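Local structure of putative exported protein (Peptoclostridium difficile, 5TTA) at residues 44-49 / 204-209; 56-61 / 192-197; 78-83 / 231-236; 88-93 / 128-133. The protein is of unknown function, is made with a signal sequence consistent with export from the cell, and contains a DUF5780 region assigned to the E-set clan. One frame throughout, in Å; residues are numbered along the deposited sequence.

Interaction 1: 44-49 / 204-209; sequences NNSKIQ and KYIISC
The hydroxyl of Ser-46 lies 3.0 Å from two oxygens of the facing strand: Ser-46 OG to Ile-206 O, and Ser-46 OG to Ser-208 OG. Both separations suit hydrogen bonds, but which proton serves which bond is not settled, and Ser-46 OG is also hydrogen-bonded to Tyr-247 OH. With chi1 at 56°, OG sits between the backbone N and the carbonyl carbon of its own residue, which directs it at the 204-209 segment. A water joins the backbones as well, donating to Ser-46 O at 2.7 Å and accepting from Ile-206 N at 3.0 Å. These links connect different sheets: strand 41-50 is an outer strand of a three-stranded antiparallel sheet, whereas strand 205-215 pairs with strand 72-82 in a five-stranded one. The short strand axes approach to 6.0 Å at 145°, and no direct backbone hydrogen bond joins them. At the start of strand 205-215, Lys-204 and Tyr-205 form a classic beta bulge opposite Tyr-82. Beside the polar links, Ile-206 CG2 comes within 3.5 Å of Ser-46 OG, and Ile-206 CD1 packs 3.9 Å from Ile-48 CD1. The two isoleucine side chains cross nearly at right angles, and Asn-60 of strand 58-66 also touches Ile-206.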
# COMPACT_ATOMS: atom_id res chain seq x y z
N ASN A 44 24.86 7.61 18.08
CA ASN A 44 25.34 7.94 19.42
C ASN A 44 25.71 6.71 20.22
O ASN A 44 26.62 6.78 21.06
CB ASN A 44 24.28 8.76 20.17
CG ASN A 44 23.94 10.03 19.45
OD1 ASN A 44 24.80 10.91 19.30
ND2 ASN A 44 22.72 10.13 18.94
N ASN A 45 25.02 5.59 19.99
CA ASN A 45 25.18 4.39 20.79
C ASN A 45 24.33 3.26 20.22
O ASN A 45 23.31 3.52 19.56
CB ASN A 45 24.78 4.66 22.24
CG ASN A 45 25.51 3.78 23.22
OD1 ASN A 45 26.38 2.99 22.85
ND2 ASN A 45 25.16 3.91 24.50
N SER A 46 24.73 2.01 20.45
CA SER A 46 23.86 0.87 20.17
C SER A 46 24.12 -0.13 21.29
O SER A 46 25.27 -0.47 21.56
CB SER A 46 24.13 0.24 18.79
OG SER A 46 25.47 -0.12 18.64
N LYS A 47 23.05 -0.52 21.99
CA LYS A 47 23.15 -1.15 23.30
C LYS A 47 21.93 -2.05 23.48
O LYS A 47 20.85 -1.73 23.00
CB LYS A 47 23.15 -0.11 24.44
CG LYS A 47 24.50 0.36 24.93
CD LYS A 47 24.35 1.34 26.11
CE LYS A 47 23.75 0.68 27.35
NZ LYS A 47 24.64 -0.39 27.92
N ILE A 48 22.10 -3.14 24.19
CA ILE A 48 20.96 -3.97 24.58
C ILE A 48 20.28 -3.28 25.74
O ILE A 48 20.95 -2.89 26.71
CB ILE A 48 21.41 -5.37 25.02
CG1 ILE A 48 22.31 -6.00 23.98
CG2 ILE A 48 20.19 -6.25 25.38
CD1 ILE A 48 21.63 -7.00 23.11
N GLN A 49 18.97 -3.10 25.63
CA GLN A 49 18.14 -2.63 26.72
C GLN A 49 16.94 -3.57 26.86
O GLN A 49 16.50 -4.19 25.89
CB GLN A 49 17.68 -1.19 26.46
CG GLN A 49 18.88 -0.26 26.20
CD GLN A 49 18.54 1.23 26.11
OE1 GLN A 49 17.38 1.64 26.26
NE2 GLN A 49 19.57 2.05 25.84
N LYS A 204 27.38 -8.77 24.61
CA LYS A 204 27.83 -7.72 25.51
C LYS A 204 28.00 -6.39 24.81
O LYS A 204 27.75 -5.34 25.42
CB LYS A 204 29.15 -8.14 26.18
CG LYS A 204 29.71 -7.16 27.20
CD LYS A 204 28.80 -6.99 28.40
CE LYS A 204 29.59 -6.59 29.64
NZ LYS A 204 30.06 -5.19 29.55
N TYR A 205 28.36 -6.41 23.54
CA TYR A 205 28.62 -5.19 22.80
C TYR A 205 28.04 -5.31 21.41
O TYR A 205 28.15 -6.35 20.75
CB TYR A 205 30.14 -4.92 22.67
CG TYR A 205 30.93 -4.94 23.95
CD1 TYR A 205 31.05 -3.78 24.74
CD2 TYR A 205 31.63 -6.08 24.35
CE1 TYR A 205 31.80 -3.78 25.90
CE2 TYR A 205 32.39 -6.09 25.50
CZ TYR A 205 32.47 -4.94 26.28
OH TYR A 205 33.21 -4.96 27.43
N ILE A 206 27.45 -4.22 20.96
CA ILE A 206 26.99 -4.08 19.59
C ILE A 206 27.69 -2.86 19.03
O ILE A 206 27.68 -1.80 19.66
CB ILE A 206 25.46 -3.94 19.53
CG1 ILE A 206 24.82 -5.25 20.03
CG2 ILE A 206 24.99 -3.56 18.14
CD1 ILE A 206 23.38 -5.15 20.17
N ILE A 207 28.36 -3.01 17.89
CA ILE A 207 28.95 -1.85 17.23
C ILE A 207 28.28 -1.73 15.88
O ILE A 207 27.93 -2.75 15.28
CB ILE A 207 30.49 -1.96 17.11
CG1 ILE A 207 30.87 -3.19 16.30
CG2 ILE A 207 31.12 -2.07 18.52
CD1 ILE A 207 32.41 -3.25 15.97
N SER A 208 28.06 -0.49 15.43
CA SER A 208 27.25 -0.23 14.25
C SER A 208 27.93 0.76 13.31
O SER A 208 28.87 1.49 13.69
CB SER A 208 25.86 0.27 14.63
OG SER A 208 25.31 -0.55 15.65
N CYS A 209 27.44 0.77 12.07
CA CYS A 209 27.95 1.71 11.07
C CYS A 209 26.83 1.99 10.08
O CYS A 209 26.18 1.05 9.60
CB CYS A 209 29.18 1.14 10.34
SG CYS A 209 29.99 2.25 9.15
O HOH W 1 26.73 -2.15 23.04

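Interaction 2: 56-61 / 192-197; sequences HWPSNV and DKWKQS
At the beginning of strand 58-66, Pro-58 lies against the indole of Trp-194, which belongs to the short, weakly bonded strand 194-195. The contact is a CH-pi interaction: Pro-58 CD stands 3.4 Å from the centroid of the Trp-194 six-membered ring and only 6° off the ring normal. Pro-58 CG continues the coverage toward the five-membered ring, 3.5 Å from Trp-194 CD2. In Trp-194, chi1 near 173° swings the indole away from the backbone N and across to the proline; its opposite face is covered by Gln-196 CA, leaving the ring sandwiched. Strand 194-195 pairs antiparallel with strand 200-201 in a two-stranded sheet, and His-201 of that hairpin also touches Pro-58, while Val-119 meets Trp-194. The indole N-H is engaged through water: a molecule at the ring edge, in its plane, accepts from Trp-194 NE1 at 2.9 Å and donates to His-56 O. Trp-57 meets the far end of the same ring, with Trp-57 CD1 3.7 Å from Trp-194 CH2. The planes are inclined at 72° but the approach is oblique. Gln-196, extended beyond CG, brings NE2 to the edge of the Trp-57 ring, 3.9 Å from Trp-57 NE1. Both nitrogens donate to Gly-117 O, consistent with their lying close without bonding each other; Gln-196 NE2 also bonds Tyr-55 O, and Gln-196 OE1 accepts from Val-119 N.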
# COMPACT_ATOMS: atom_id res chain seq x y z
N HIS A 56 10.63 -8.23 30.53
CA HIS A 56 11.95 -7.63 30.27
C HIS A 56 12.53 -8.10 28.94
O HIS A 56 13.65 -8.61 28.86
CB HIS A 56 12.90 -7.92 31.43
CG HIS A 56 12.43 -7.39 32.75
ND1 HIS A 56 12.35 -6.04 33.02
CD2 HIS A 56 12.00 -8.03 33.87
CE1 HIS A 56 11.90 -5.87 34.25
NE2 HIS A 56 11.67 -7.06 34.78
N TRP A 57 11.77 -7.89 27.88
CA TRP A 57 12.24 -8.34 26.58
C TRP A 57 13.45 -7.51 26.14
O TRP A 57 13.50 -6.30 26.38
CB TRP A 57 11.15 -8.25 25.53
CG TRP A 57 10.12 -9.37 25.58
CD1 TRP A 57 9.95 -10.32 26.57
CD2 TRP A 57 9.11 -9.62 24.61
NE1 TRP A 57 8.92 -11.17 26.24
CE2 TRP A 57 8.38 -10.75 25.04
CE3 TRP A 57 8.78 -9.01 23.39
CZ2 TRP A 57 7.32 -11.28 24.30
CZ3 TRP A 57 7.72 -9.54 22.66
CH2 TRP A 57 7.00 -10.65 23.12
N PRO A 58 14.43 -8.14 25.49
CA PRO A 58 15.65 -7.44 25.05
C PRO A 58 15.52 -6.82 23.67
O PRO A 58 14.97 -7.43 22.74
CB PRO A 58 16.70 -8.57 25.00
CG PRO A 58 15.90 -9.78 24.54
CD PRO A 58 14.48 -9.59 25.19
N SER A 59 16.07 -5.61 23.51
CA SER A 59 16.15 -4.99 22.20
C SER A 59 17.53 -4.39 21.98
O SER A 59 18.15 -3.86 22.90
CB SER A 59 15.12 -3.85 22.00
OG SER A 59 13.77 -4.30 22.00
N ASN A 60 17.96 -4.41 20.72
CA ASN A 60 19.11 -3.61 20.28
C ASN A 60 18.61 -2.19 20.06
O ASN A 60 17.85 -1.94 19.12
CB ASN A 60 19.65 -4.26 19.01
CG ASN A 60 20.75 -3.46 18.32
OD1 ASN A 60 21.04 -3.68 17.14
ND2 ASN A 60 21.35 -2.57 19.03
N VAL A 61 18.99 -1.26 20.93
CA VAL A 61 18.50 0.11 20.85
C VAL A 61 19.60 0.99 20.27
O VAL A 61 20.67 1.16 20.88
CB VAL A 61 18.03 0.64 22.21
CG1 VAL A 61 17.53 2.10 22.07
CG2 VAL A 61 16.90 -0.29 22.77
N ASP A 192 17.86 -13.74 20.29
CA ASP A 192 18.94 -14.74 20.25
C ASP A 192 19.99 -14.46 21.32
O ASP A 192 20.43 -13.31 21.49
CB ASP A 192 19.57 -14.79 18.86
CG ASP A 192 20.45 -16.03 18.66
OD1 ASP A 192 20.32 -16.99 19.45
OD2 ASP A 192 21.28 -16.04 17.73
N LYS A 193 20.38 -15.51 22.05
CA LYS A 193 21.41 -15.55 23.13
C LYS A 193 20.89 -14.94 24.43
O LYS A 193 21.68 -14.75 25.35
CB LYS A 193 22.72 -14.83 22.75
CG LYS A 193 23.31 -15.24 21.39
CD LYS A 193 23.89 -16.63 21.40
CE LYS A 193 24.74 -16.88 20.15
NZ LYS A 193 25.31 -18.24 20.17
N TRP A 194 19.60 -14.64 24.54
CA TRP A 194 19.01 -14.15 25.77
C TRP A 194 18.40 -15.32 26.54
O TRP A 194 17.78 -16.21 25.96
CB TRP A 194 17.97 -13.09 25.43
CG TRP A 194 17.11 -12.55 26.53
CD1 TRP A 194 17.49 -11.87 27.65
CD2 TRP A 194 15.67 -12.62 26.57
NE1 TRP A 194 16.37 -11.51 28.40
CE2 TRP A 194 15.25 -11.96 27.76
CE3 TRP A 194 14.71 -13.17 25.73
CZ2 TRP A 194 13.90 -11.85 28.11
CZ3 TRP A 194 13.36 -13.04 26.08
CH2 TRP A 194 12.97 -12.38 27.25
N LYS A 195 18.61 -15.34 27.85
CA LYS A 195 17.93 -16.28 28.73
C LYS A 195 16.99 -15.48 29.63
O LYS A 195 17.44 -14.75 30.52
CB LYS A 195 18.92 -17.11 29.55
CG LYS A 195 18.21 -18.20 30.35
CD LYS A 195 19.18 -19.06 31.14
CE LYS A 195 19.85 -20.08 30.24
NZ LYS A 195 18.84 -20.94 29.56
N GLN A 196 15.69 -15.64 29.40
CA GLN A 196 14.71 -14.81 30.10
C GLN A 196 14.73 -15.06 31.60
O GLN A 196 14.63 -14.12 32.40
CB GLN A 196 13.32 -15.06 29.52
CG GLN A 196 12.20 -14.25 30.22
CD GLN A 196 10.87 -14.36 29.51
OE1 GLN A 196 10.46 -15.45 29.11
NE2 GLN A 196 10.18 -13.23 29.36
N SER A 197 14.89 -16.33 32.01
CA SER A 197 14.83 -16.68 33.42
C SER A 197 15.88 -15.95 34.25
O SER A 197 15.63 -15.62 35.41
CB SER A 197 14.98 -18.20 33.59
OG SER A 197 16.24 -18.65 33.13
O HOH W 2 15.56 -9.84 30.67

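Interaction 3: 78-83 / 231-236; sequences TCLAYD and KSFQGK
Apolar contact between Leu-80 and the residues at the end of helix 226-233 is made by the two leucine methyls. Leu-80 CD1 presses on Phe-233 CB at 3.4 Å, and Leu-80 CD2 reaches Gln-234 CB at 4.0 Å. The leucine crosses both partner side chains at about a right angle. With chi1 at -73° the phenyl ring leads away from the strand, and Phe-233 meets Leu-80 through CB.

Polar contacts gather round the hydroxyl of Tyr-82. Tyr-82 OH is 2.8 Å from Phe-233 O and makes a weak hydrogen bond, its proton not settled, to Lys-236 O at 3.3 Å. Lys-236 O lies at the ring edge, in plane, 3.1 Å from Tyr-82 CE2. A water adds another link, 3.1 Å from Tyr-82 OH and accepting from Gly-235 N.

The two carbonyls near the hydroxyl, and the N-H that reaches it through water, are set out by the backbone turn. Residues 233-236 form a type II beta turn closed by Lys-236 N donating to Phe-233 O at 3.0 Å, with Gly-235 at positive phi (69°). Gln-234 is the first residue to leave helical angles.

Helix 226-233 and this turn cover one side of the sheet at strand 72-82. Trp-229 meets Leu-80 and Phe-233, Ile-207 of strand 205-215 touches Tyr-82 and Phe-233, and Gln-234 OE1 is hydrogen-bonded to Ser-131 OG at strand 131-135.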
# COMPACT_ATOMS: atom_id res chain seq x y z
N THR A 78 24.33 -1.20 9.64
CA THR A 78 24.80 -2.57 9.85
C THR A 78 25.34 -2.69 11.27
O THR A 78 26.07 -1.82 11.74
CB THR A 78 25.89 -2.95 8.84
OG1 THR A 78 25.35 -2.95 7.52
CG2 THR A 78 26.44 -4.36 9.14
N CYS A 79 24.98 -3.79 11.94
CA CYS A 79 25.46 -4.07 13.28
C CYS A 79 26.24 -5.38 13.32
O CYS A 79 25.98 -6.30 12.54
CB CYS A 79 24.33 -4.19 14.29
SG CYS A 79 23.34 -2.66 14.47
N LEU A 80 27.14 -5.43 14.29
CA LEU A 80 28.00 -6.55 14.63
C LEU A 80 27.93 -6.74 16.13
O LEU A 80 27.71 -5.77 16.86
CB LEU A 80 29.46 -6.28 14.21
CG LEU A 80 29.62 -6.01 12.72
CD1 LEU A 80 31.10 -5.60 12.45
CD2 LEU A 80 29.31 -7.26 11.93
N ALA A 81 28.07 -7.98 16.58
CA ALA A 81 27.89 -8.30 18.00
C ALA A 81 29.09 -9.04 18.54
O ALA A 81 29.71 -9.84 17.84
CB ALA A 81 26.61 -9.16 18.20
N TYR A 82 29.41 -8.80 19.82
CA TYR A 82 30.58 -9.35 20.48
C TYR A 82 30.20 -9.80 21.88
O TYR A 82 29.41 -9.14 22.55
CB TYR A 82 31.72 -8.31 20.57
CG TYR A 82 32.24 -8.01 19.20
CD1 TYR A 82 31.60 -7.08 18.37
CD2 TYR A 82 33.34 -8.71 18.71
CE1 TYR A 82 32.04 -6.86 17.08
CE2 TYR A 82 33.79 -8.48 17.43
CZ TYR A 82 33.16 -7.57 16.63
OH TYR A 82 33.65 -7.39 15.37
N ASP A 83 30.83 -10.89 22.33
CA ASP A 83 30.69 -11.32 23.73
C ASP A 83 31.57 -10.48 24.65
O ASP A 83 32.28 -9.55 24.23
CB ASP A 83 30.96 -12.83 23.88
CG ASP A 83 32.46 -13.21 23.90
OD1 ASP A 83 33.37 -12.34 23.84
OD2 ASP A 83 32.74 -14.42 23.96
N LYS A 231 35.05 -4.89 6.60
CA LYS A 231 36.17 -5.80 6.45
C LYS A 231 37.03 -5.85 7.71
O LYS A 231 37.50 -6.92 8.11
CB LYS A 231 37.00 -5.41 5.22
CG LYS A 231 38.20 -6.33 4.92
CD LYS A 231 37.81 -7.81 4.97
CE LYS A 231 36.77 -8.18 3.90
NZ LYS A 231 36.54 -9.65 3.84
N SER A 232 37.21 -4.71 8.38
CA SER A 232 38.03 -4.69 9.59
C SER A 232 37.39 -5.45 10.75
O SER A 232 38.10 -6.04 11.57
CB SER A 232 38.30 -3.25 10.02
OG SER A 232 39.04 -2.57 9.03
N PHE A 233 36.07 -5.43 10.85
CA PHE A 233 35.40 -5.92 12.05
C PHE A 233 34.65 -7.23 11.88
O PHE A 233 34.62 -8.02 12.81
CB PHE A 233 34.41 -4.86 12.59
CG PHE A 233 35.07 -3.66 13.24
CD1 PHE A 233 34.95 -2.39 12.69
CD2 PHE A 233 35.79 -3.81 14.43
CE1 PHE A 233 35.54 -1.27 13.30
CE2 PHE A 233 36.38 -2.70 15.03
CZ PHE A 233 36.25 -1.43 14.47
N GLN A 234 33.98 -7.48 10.75
CA GLN A 234 33.00 -8.58 10.71
C GLN A 234 33.70 -9.92 10.86
O GLN A 234 34.62 -10.24 10.09
CB GLN A 234 32.18 -8.55 9.42
CG GLN A 234 31.34 -9.84 9.25
CD GLN A 234 30.31 -9.78 8.14
OE1 GLN A 234 29.17 -10.24 8.30
NE2 GLN A 234 30.71 -9.25 7.00
N GLY A 235 33.28 -10.68 11.86
CA GLY A 235 33.89 -11.95 12.19
C GLY A 235 35.30 -11.89 12.75
O GLY A 235 35.98 -12.92 12.77
N LYS A 236 35.75 -10.74 13.24
CA LYS A 236 37.10 -10.59 13.79
C LYS A 236 37.03 -10.27 15.28
O LYS A 236 36.14 -9.56 15.73
CB LYS A 236 37.86 -9.46 13.09
CG LYS A 236 37.74 -9.44 11.59
CD LYS A 236 38.72 -10.39 10.94
CE LYS A 236 39.15 -9.87 9.57
NZ LYS A 236 40.11 -8.69 9.62
O HOH W 3 31.70 -9.42 13.96

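Interaction 4: 88-93 / 128-133; sequences PLELYW and KSYSHT
Ser-129 O is gripped by two N-H groups from the 88-93 segment, Leu-91 N at 2.9 Å and Trp-93 NE1 at 3.0 Å. The donors arrive from opposite faces of the carbonyl plane, each lying more than 40° out of it. The Leu-91 bond is the straighter, with an N-H...O angle of 162° against 137° for the indole, although the acceptor lies close to the Trp-93 ring plane. A return bond from Ser-129 N to Leu-91 O completes a single antiparallel bridge, a hydrogen-bonded pair. Such an isolated bridge ties the chain beyond strand 88-89 to the approach to strand 131-135; both strands pair with strand 72-82. Aromatic rings flank it. Tyr-130 receives Glu-90 CG over its ring centre in a CH-pi contact of 3.4 Å, measured from CG to the centroid, while Pro-88 CB touches Tyr-130 CE1 at 3.7 Å. A second CH-pi contact puts Lys-128 CB over a face of Tyr-92, offset toward the rim; the bend at chi3 then brings Lys-128 CE back to Tyr-92 CE2. The Trp-93 indole is covered on both sides, by His-132 CB over its five-membered ring at 3.5 Å from the centroid and by Leu-91 CD1 on the opposite face. The His-132 imidazole runs almost parallel to the indole but displaced along it, so CB rather than the imidazole covers that face.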
# COMPACT_ATOMS: atom_id res chain seq x y z
N PRO A 88 33.74 -12.25 18.27
CA PRO A 88 32.55 -11.97 17.46
C PRO A 88 31.52 -13.09 17.53
O PRO A 88 31.85 -14.28 17.60
CB PRO A 88 33.13 -11.83 16.04
CG PRO A 88 34.37 -12.72 16.06
CD PRO A 88 34.92 -12.62 17.47
N LEU A 89 30.25 -12.70 17.47
CA LEU A 89 29.13 -13.64 17.62
C LEU A 89 28.31 -13.68 16.34
O LEU A 89 27.98 -12.63 15.78
CB LEU A 89 28.22 -13.25 18.79
CG LEU A 89 28.89 -13.33 20.16
CD1 LEU A 89 27.98 -12.66 21.20
CD2 LEU A 89 29.13 -14.77 20.51
N GLU A 90 27.96 -14.90 15.91
CA GLU A 90 26.96 -15.08 14.86
C GLU A 90 25.59 -15.16 15.51
O GLU A 90 25.38 -16.00 16.40
CB GLU A 90 27.21 -16.35 14.05
CG GLU A 90 28.45 -16.33 13.21
CD GLU A 90 28.58 -17.59 12.37
OE1 GLU A 90 28.09 -17.60 11.23
OE2 GLU A 90 29.17 -18.56 12.88
N LEU A 91 24.66 -14.32 15.05
CA LEU A 91 23.32 -14.25 15.60
C LEU A 91 22.25 -14.58 14.57
O LEU A 91 22.41 -14.34 13.37
CB LEU A 91 23.00 -12.83 16.15
CG LEU A 91 23.96 -12.32 17.23
CD1 LEU A 91 23.43 -10.98 17.75
CD2 LEU A 91 24.07 -13.31 18.36
N TYR A 92 21.12 -15.11 15.05
CA TYR A 92 19.84 -14.97 14.38
C TYR A 92 19.29 -13.59 14.75
O TYR A 92 18.48 -13.43 15.68
CB TYR A 92 18.88 -16.09 14.79
CG TYR A 92 19.31 -17.47 14.35
CD1 TYR A 92 19.19 -17.86 13.02
CD2 TYR A 92 19.80 -18.39 15.27
CE1 TYR A 92 19.56 -19.14 12.62
CE2 TYR A 92 20.17 -19.68 14.87
CZ TYR A 92 20.04 -20.04 13.54
OH TYR A 92 20.41 -21.29 13.12
N TRP A 93 19.74 -12.56 14.00
CA TRP A 93 19.54 -11.17 14.42
C TRP A 93 18.07 -10.78 14.49
O TRP A 93 17.69 -9.98 15.36
CB TRP A 93 20.24 -10.21 13.45
CG TRP A 93 21.73 -10.16 13.62
CD1 TRP A 93 22.66 -11.00 13.06
CD2 TRP A 93 22.45 -9.21 14.40
NE1 TRP A 93 23.93 -10.61 13.45
CE2 TRP A 93 23.82 -9.50 14.26
CE3 TRP A 93 22.06 -8.11 15.19
CZ2 TRP A 93 24.82 -8.75 14.92
CZ3 TRP A 93 23.03 -7.36 15.83
CH2 TRP A 93 24.42 -7.68 15.69
N LYS A 128 21.56 -17.26 10.22
CA LYS A 128 22.55 -16.87 11.23
C LYS A 128 23.73 -16.18 10.54
O LYS A 128 24.16 -16.60 9.46
CB LYS A 128 23.04 -18.10 12.01
CG LYS A 128 23.91 -17.74 13.23
CD LYS A 128 24.68 -18.93 13.81
CE LYS A 128 23.89 -19.73 14.80
NZ LYS A 128 24.55 -21.04 15.09
N SER A 129 24.25 -15.11 11.16
CA SER A 129 25.27 -14.28 10.50
C SER A 129 26.00 -13.42 11.52
O SER A 129 25.44 -13.06 12.56
CB SER A 129 24.63 -13.40 9.42
OG SER A 129 25.57 -12.48 8.87
N TYR A 130 27.26 -13.07 11.22
CA TYR A 130 27.95 -12.09 12.07
C TYR A 130 27.33 -10.70 11.96
O TYR A 130 27.45 -9.89 12.89
CB TYR A 130 29.44 -12.01 11.70
CG TYR A 130 30.30 -13.16 12.21
CD1 TYR A 130 30.58 -13.32 13.56
CD2 TYR A 130 30.86 -14.09 11.31
CE1 TYR A 130 31.36 -14.38 14.03
CE2 TYR A 130 31.64 -15.13 11.77
CZ TYR A 130 31.89 -15.27 13.12
OH TYR A 130 32.66 -16.33 13.55
N SER A 131 26.72 -10.36 10.84
CA SER A 131 26.20 -9.01 10.67
C SER A 131 24.70 -9.00 10.35
O SER A 131 24.14 -9.96 9.83
CB SER A 131 26.92 -8.28 9.54
OG SER A 131 26.60 -8.88 8.31
N HIS A 132 24.07 -7.86 10.62
CA HIS A 132 22.71 -7.62 10.16
C HIS A 132 22.57 -6.17 9.72
O HIS A 132 23.07 -5.26 10.39
CB HIS A 132 21.67 -7.91 11.26
CG HIS A 132 20.27 -7.78 10.77
ND1 HIS A 132 19.72 -8.66 9.87
CD2 HIS A 132 19.29 -6.88 11.05
CE1 HIS A 132 18.46 -8.32 9.63
NE2 HIS A 132 18.18 -7.23 10.33
N THR A 133 21.86 -5.95 8.62
CA THR A 133 21.64 -4.59 8.15
C THR A 133 20.19 -4.24 8.41
O THR A 133 19.29 -4.80 7.76
CB THR A 133 22.01 -4.43 6.68
OG1 THR A 133 23.43 -4.60 6.55
CG2 THR A 133 21.65 -3.03 6.21
O HOH W 4 29.21 -10.20 14.90

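In the fold
Strand 72-82 pairs with three of the other four strands of its sheet. Interactions 3 and 4, centred 8 Å apart, meet along it: Cys-79 N lies 2.9 Å from His-132 O, and Thr-78 OG1 2.7 Å from Thr-133 OG1, both probable hydrogen bonds. Interaction 1 joins from the neighbouring strand, with Tyr-205 O 2.9 Å from Tyr-82 N, and crosses to the three-stranded sheet. There Lys-47 O, 2.8 Å from Val-61 N, leads to interaction 2. Interactions 2 and 3 have centres about 19 Å apart, yet Asn-60 touches Cys-79. Asp-192 OD2, 2.8 Å from Tyr-92 N, links interaction 2 directly to interaction 4.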